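Local coordinates for putative ubiquinone biosynthesis protein (Nostoc punctiforme, PDB 3MSQ) that probably takes part in ubiquinone (coenzyme Q) biosynthesis, as a member of the Coq4 family, at residues G144-P156 with G187-I199. Numbering follows the deposited sequence.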
loop_
_atom_site.group_PDB
_atom_site.type_symbol
_atom_site.label_atom_id
_atom_site.label_comp_id
_atom_site.label_asym_id
_atom_site.label_seq_id
_atom_site.Cartn_x
_atom_site.Cartn_y
_atom_site.Cartn_z
ATOM N N GLY A 144 -20.734 -4.593 13.202
ATOM C CA GLY A 144 -21.778 -5.582 13.427
ATOM C C GLY A 144 -22.911 -5.399 12.429
ATOM O O GLY A 144 -23.346 -6.378 11.825
ATOM N N LEU A 145 -23.369 -4.132 12.209
ATOM C CA LEU A 145 -24.434 -3.791 11.262
ATOM C C LEU A 145 -24.057 -4.182 9.840
ATOM O O LEU A 145 -24.916 -4.684 9.100
ATOM C CB LEU A 145 -24.829 -2.292 11.340
ATOM C CG LEU A 145 -25.805 -1.765 10.283
ATOM C CD1 LEU A 145 -27.206 -2.265 10.536
ATOM C CD2 LEU A 145 -25.773 -0.266 10.223
ATOM N N GLN A 146 -22.775 -3.970 9.458
ATOM C CA GLN A 146 -22.289 -4.319 8.112
ATOM C C GLN A 146 -22.351 -5.832 7.896
ATOM O O GLN A 146 -22.608 -6.288 6.792
ATOM C CB GLN A 146 -20.857 -3.776 7.868
ATOM C CG GLN A 146 -20.728 -2.237 7.807
ATOM C CD GLN A 146 -21.430 -1.584 6.636
ATOM O OE1 GLN A 146 -21.706 -2.203 5.609
ATOM N NE2 GLN A 146 -21.752 -0.309 6.770
ATOM N N ALA A 147 -22.138 -6.600 8.965
ATOM C CA ALA A 147 -22.183 -8.062 8.950
ATOM C C ALA A 147 -23.617 -8.511 8.746
ATOM O O ALA A 147 -23.854 -9.398 7.932
ATOM C CB ALA A 147 -21.590 -8.632 10.242
ATOM N N PHE A 148 -24.573 -7.820 9.390
ATOM C CA PHE A 148 -26.018 -8.049 9.240
ATOM C C PHE A 148 -26.428 -7.770 7.772
ATOM O O PHE A 148 -27.140 -8.580 7.181
ATOM C CB PHE A 148 -26.813 -7.149 10.227
ATOM C CG PHE A 148 -28.323 -7.285 10.223
ATOM C CD1 PHE A 148 -29.088 -6.732 9.201
ATOM C CD2 PHE A 148 -28.987 -7.887 11.289
ATOM C CE1 PHE A 148 -30.481 -6.856 9.205
ATOM C CE2 PHE A 148 -30.381 -7.998 11.293
ATOM C CZ PHE A 148 -31.118 -7.479 10.253
ATOM N N PHE A 149 -25.914 -6.653 7.188
ATOM C CA PHE A 149 -26.181 -6.200 5.818
ATOM C C PHE A 149 -25.593 -7.143 4.750
ATOM O O PHE A 149 -26.277 -7.464 3.760
ATOM C CB PHE A 149 -25.740 -4.745 5.629
ATOM C CG PHE A 149 -26.367 -4.085 4.426
ATOM C CD1 PHE A 149 -27.723 -3.759 4.416
ATOM C CD2 PHE A 149 -25.611 -3.808 3.290
ATOM C CE1 PHE A 149 -28.318 -3.190 3.279
ATOM C CE2 PHE A 149 -26.208 -3.237 2.157
ATOM C CZ PHE A 149 -27.556 -2.922 2.166
ATOM N N LEU A 150 -24.340 -7.635 4.989
ATOM C CA LEU A 150 -23.632 -8.607 4.131
ATOM C C LEU A 150 -24.376 -9.968 4.143
ATOM O O LEU A 150 -24.438 -10.635 3.106
ATOM C CB LEU A 150 -22.149 -8.750 4.572
ATOM C CG LEU A 150 -21.192 -9.598 3.708
ATOM C CD1 LEU A 150 -20.744 -8.848 2.491
ATOM C CD2 LEU A 150 -19.955 -9.958 4.471
ATOM N N ALA A 151 -24.984 -10.345 5.298
ATOM C CA ALA A 151 -25.743 -11.594 5.427
ATOM C C ALA A 151 -27.014 -11.573 4.585
ATOM O O ALA A 151 -27.401 -12.610 4.062
ATOM C CB ALA A 151 -26.091 -11.859 6.887
ATOM N N GLN A 152 -27.641 -10.388 4.441
ATOM C CA GLN A 152 -28.887 -10.138 3.717
ATOM C C GLN A 152 -28.689 -9.859 2.236
ATOM O O GLN A 152 -29.217 -10.585 1.399
ATOM C CB GLN A 152 -29.592 -8.925 4.329
ATOM C CG GLN A 152 -30.342 -9.199 5.612
ATOM C CD GLN A 152 -31.484 -8.242 5.786
ATOM O OE1 GLN A 152 -31.420 -7.063 5.404
ATOM N NE2 GLN A 152 -32.562 -8.741 6.341
ATOM N N THR A 153 -27.998 -8.742 1.923
ATOM C CA THR A 153 -27.759 -8.207 0.578
ATOM C C THR A 153 -26.314 -7.707 0.427
ATOM O O THR A 153 -26.035 -6.537 0.721
ATOM C CB THR A 153 -28.800 -7.120 0.255
ATOM O OG1 THR A 153 -28.904 -6.215 1.352
ATOM C CG2 THR A 153 -30.181 -7.699 -0.041
ATOM N N PRO A 154 -25.369 -8.577 -0.004
ATOM C CA PRO A 154 -23.954 -8.130 -0.106
ATOM C C PRO A 154 -23.641 -7.066 -1.155
ATOM O O PRO A 154 -23.948 -7.237 -2.327
ATOM C CB PRO A 154 -23.168 -9.413 -0.371
ATOM C CG PRO A 154 -24.176 -10.497 -0.523
ATOM C CD PRO A 154 -25.543 -10.001 -0.347
ATOM N N ILE A 155 -23.001 -5.971 -0.728
ATOM C CA ILE A 155 -22.538 -4.873 -1.599
ATOM C C ILE A 155 -21.037 -4.629 -1.325
ATOM O O ILE A 155 -20.613 -4.877 -0.202
ATOM C CB ILE A 155 -23.395 -3.576 -1.493
ATOM C CG1 ILE A 155 -23.277 -2.872 -0.094
ATOM C CG2 ILE A 155 -24.840 -3.864 -1.917
ATOM C CD1 ILE A 155 -23.768 -1.458 0.021
ATOM N N PRO A 156 -20.215 -4.175 -2.314
ATOM C CA PRO A 156 -18.768 -4.019 -2.061
ATOM C C PRO A 156 -18.313 -3.352 -0.763
ATOM O O PRO A 156 -17.490 -3.961 -0.070
ATOM C CB PRO A 156 -18.233 -3.319 -3.309
ATOM C CG PRO A 156 -19.442 -2.989 -4.138
ATOM C CD PRO A 156 -20.534 -3.891 -3.728
ATOM N N GLY A 187 -24.274 -10.176 14.233
ATOM C CA GLY A 187 -24.761 -9.457 13.069
ATOM C C GLY A 187 -25.081 -10.374 11.911
ATOM O O GLY A 187 -26.200 -10.348 11.408
ATOM N N TYR A 188 -24.114 -11.211 11.502
ATOM C CA TYR A 188 -24.279 -12.147 10.403
ATOM C C TYR A 188 -25.402 -13.164 10.676
ATOM O O TYR A 188 -26.258 -13.378 9.818
ATOM C CB TYR A 188 -22.952 -12.852 10.059
ATOM C CG TYR A 188 -22.921 -13.339 8.625
ATOM C CD1 TYR A 188 -23.444 -14.586 8.278
ATOM C CD2 TYR A 188 -22.417 -12.534 7.603
ATOM C CE1 TYR A 188 -23.456 -15.022 6.952
ATOM C CE2 TYR A 188 -22.416 -12.963 6.274
ATOM C CZ TYR A 188 -22.945 -14.205 5.951
ATOM O OH TYR A 188 -22.942 -14.627 4.642
ATOM N N ARG A 189 -25.407 -13.763 11.876
ATOM C CA ARG A 189 -26.376 -14.756 12.321
ATOM C C ARG A 189 -27.806 -14.211 12.248
ATOM O O ARG A 189 -28.651 -14.845 11.612
ATOM C CB ARG A 189 -26.011 -15.192 13.737
ATOM C CG ARG A 189 -26.600 -16.508 14.215
ATOM C CD ARG A 189 -26.068 -16.880 15.607
ATOM N NE ARG A 189 -25.930 -15.741 16.537
ATOM C CZ ARG A 189 -26.941 -15.100 17.136
ATOM N NH1 ARG A 189 -28.204 -15.455 16.900
ATOM N NH2 ARG A 189 -26.697 -14.084 17.955
ATOM N N VAL A 190 -28.049 -13.010 12.839
ATOM C CA VAL A 190 -29.345 -12.331 12.884
ATOM C C VAL A 190 -29.811 -11.914 11.491
ATOM O O VAL A 190 -30.985 -12.089 11.166
ATOM C CB VAL A 190 -29.379 -11.158 13.903
ATOM C CG1 VAL A 190 -30.745 -10.451 13.900
ATOM C CG2 VAL A 190 -29.035 -11.627 15.306
ATOM N N GLY A 191 -28.894 -11.368 10.707
ATOM C CA GLY A 191 -29.124 -10.940 9.333
ATOM C C GLY A 191 -29.506 -12.098 8.431
ATOM O O GLY A 191 -30.411 -11.962 7.617
ATOM N N SER A 192 -28.854 -13.268 8.608
ATOM C CA SER A 192 -29.106 -14.511 7.866
ATOM C C SER A 192 -30.486 -15.066 8.176
ATOM O O SER A 192 -31.042 -15.791 7.354
ATOM C CB SER A 192 -28.079 -15.569 8.235
ATOM O OG SER A 192 -26.803 -15.193 7.757
ATOM N N HIS A 193 -31.022 -14.753 9.371
ATOM C CA HIS A 193 -32.333 -15.210 9.816
ATOM C C HIS A 193 -33.422 -14.116 9.736
ATOM O O HIS A 193 -34.482 -14.251 10.350
ATOM C CB HIS A 193 -32.232 -15.888 11.193
ATOM C CG HIS A 193 -31.295 -17.064 11.204
ATOM N ND1 HIS A 193 -30.335 -17.211 12.191
ATOM C CD2 HIS A 193 -31.181 -18.096 10.328
ATOM C CE1 HIS A 193 -29.693 -18.333 11.902
ATOM N NE2 HIS A 193 -30.155 -18.891 10.780
ATOM N N THR A 194 -33.169 -13.059 8.941
ATOM C CA THR A 194 -34.102 -11.970 8.705
ATOM C C THR A 194 -34.482 -11.986 7.199
ATOM O O THR A 194 -33.676 -11.573 6.344
ATOM C CB THR A 194 -33.576 -10.628 9.274
ATOM O OG1 THR A 194 -33.264 -10.769 10.655
ATOM C CG2 THR A 194 -34.569 -9.489 9.124
ATOM N N PRO A 195 -35.687 -12.534 6.859
ATOM C CA PRO A 195 -36.106 -12.587 5.445
ATOM C C PRO A 195 -36.376 -11.215 4.836
ATOM O O PRO A 195 -36.034 -10.988 3.669
ATOM C CB PRO A 195 -37.367 -13.441 5.480
ATOM C CG PRO A 195 -37.891 -13.309 6.863
ATOM C CD PRO A 195 -36.715 -13.126 7.747
ATOM N N GLY A 196 -36.957 -10.314 5.633
ATOM C CA GLY A 196 -37.270 -8.954 5.225
ATOM C C GLY A 196 -36.010 -8.140 5.090
ATOM O O GLY A 196 -35.360 -7.814 6.096
ATOM N N LYS A 197 -35.634 -7.849 3.841
ATOM C CA LYS A 197 -34.415 -7.108 3.522
ATOM C C LYS A 197 -34.531 -5.645 3.931
ATOM O O LYS A 197 -35.554 -5.022 3.668
ATOM C CB LYS A 197 -34.086 -7.229 2.012
ATOM C CG LYS A 197 -34.121 -8.657 1.432
ATOM C CD LYS A 197 -32.899 -9.466 1.799
ATOM C CE LYS A 197 -33.079 -10.931 1.510
ATOM N NZ LYS A 197 -31.936 -11.727 2.033
ATOM N N LEU A 198 -33.484 -5.105 4.574
ATOM C CA LEU A 198 -33.415 -3.701 4.993
ATOM C C LEU A 198 -33.526 -2.792 3.771
ATOM O O LEU A 198 -34.389 -1.920 3.744
ATOM C CB LEU A 198 -32.068 -3.401 5.697
ATOM C CG LEU A 198 -31.818 -3.990 7.086
ATOM C CD1 LEU A 198 -30.383 -3.684 7.521
ATOM C CD2 LEU A 198 -32.853 -3.486 8.118
ATOM N N ILE A 199 -32.654 -3.031 2.759
ATOM C CA ILE A 199 -32.541 -2.292 1.496
ATOM C C ILE A 199 -33.867 -2.181 0.700
ATOM O O ILE A 199 -34.055 -1.181 -0.003
ATOM C CB ILE A 199 -31.333 -2.823 0.647
ATOM C CG1 ILE A 199 -30.837 -1.824 -0.405
ATOM C CG2 ILE A 199 -31.562 -4.202 0.037
ATOM C CD1 ILE A 199 -29.832 -0.798 0.105
#
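Gln152 NE2 is gripped by two backbone carbonyls, Thr194 O and Gly196 O, each 3.0 Å away. Both bonds are bent, and NE2 sits above the plane of each carbonyl. At the other end of the same amide, Gln152 OE1 accepts from Leu198 N at 3.0 Å, a nearly straight bond (169°). The amide thus spends both of its ends on the backbone of 194-198, where the chain turns after helix 177-192. Gln152 CG lies anti to the carbonyl carbon (chi1 -79°), and the extended chain beyond it carries the amide to this turn. With an alanine here, Leu198 N and the carbonyls of Thr194 and Gly196 would probably lose these partners, and the turn would be freer to move. Lys197 bends back at chi2, and its NZ donates to Gln152 O (3.0 Å) at the end of helix 139-152.

Before this polar end, along both helices, the packing is close. Gly191 CA lies over one face of the Phe148 ring, while Val190 CG1 meets the ring at its edge. Leu198 crosses Phe148 at about a right angle, with CD1 3.6 Å from Phe148 CE1. Ala151 CB stands over the centre of the Tyr188 ring, 3.7 Å from its centroid. Gly187 and Gly191 let the backbones come together: a CB on either would point at helix 139-152 and clash with Gly144 O or Phe148 O. Gly191 CA and Phe148 CA are 4.2 Å apart. Farther along, Phe149 CZ touches Ile199 CD1, and Tyr129 of helix 114-133 covers this side.

The axes of the segments 144-152 and 187-192 come within 6.9 Å and cross at -37°. This is close, glycine-mediated helix packing inside the all-helical Coq4 fold.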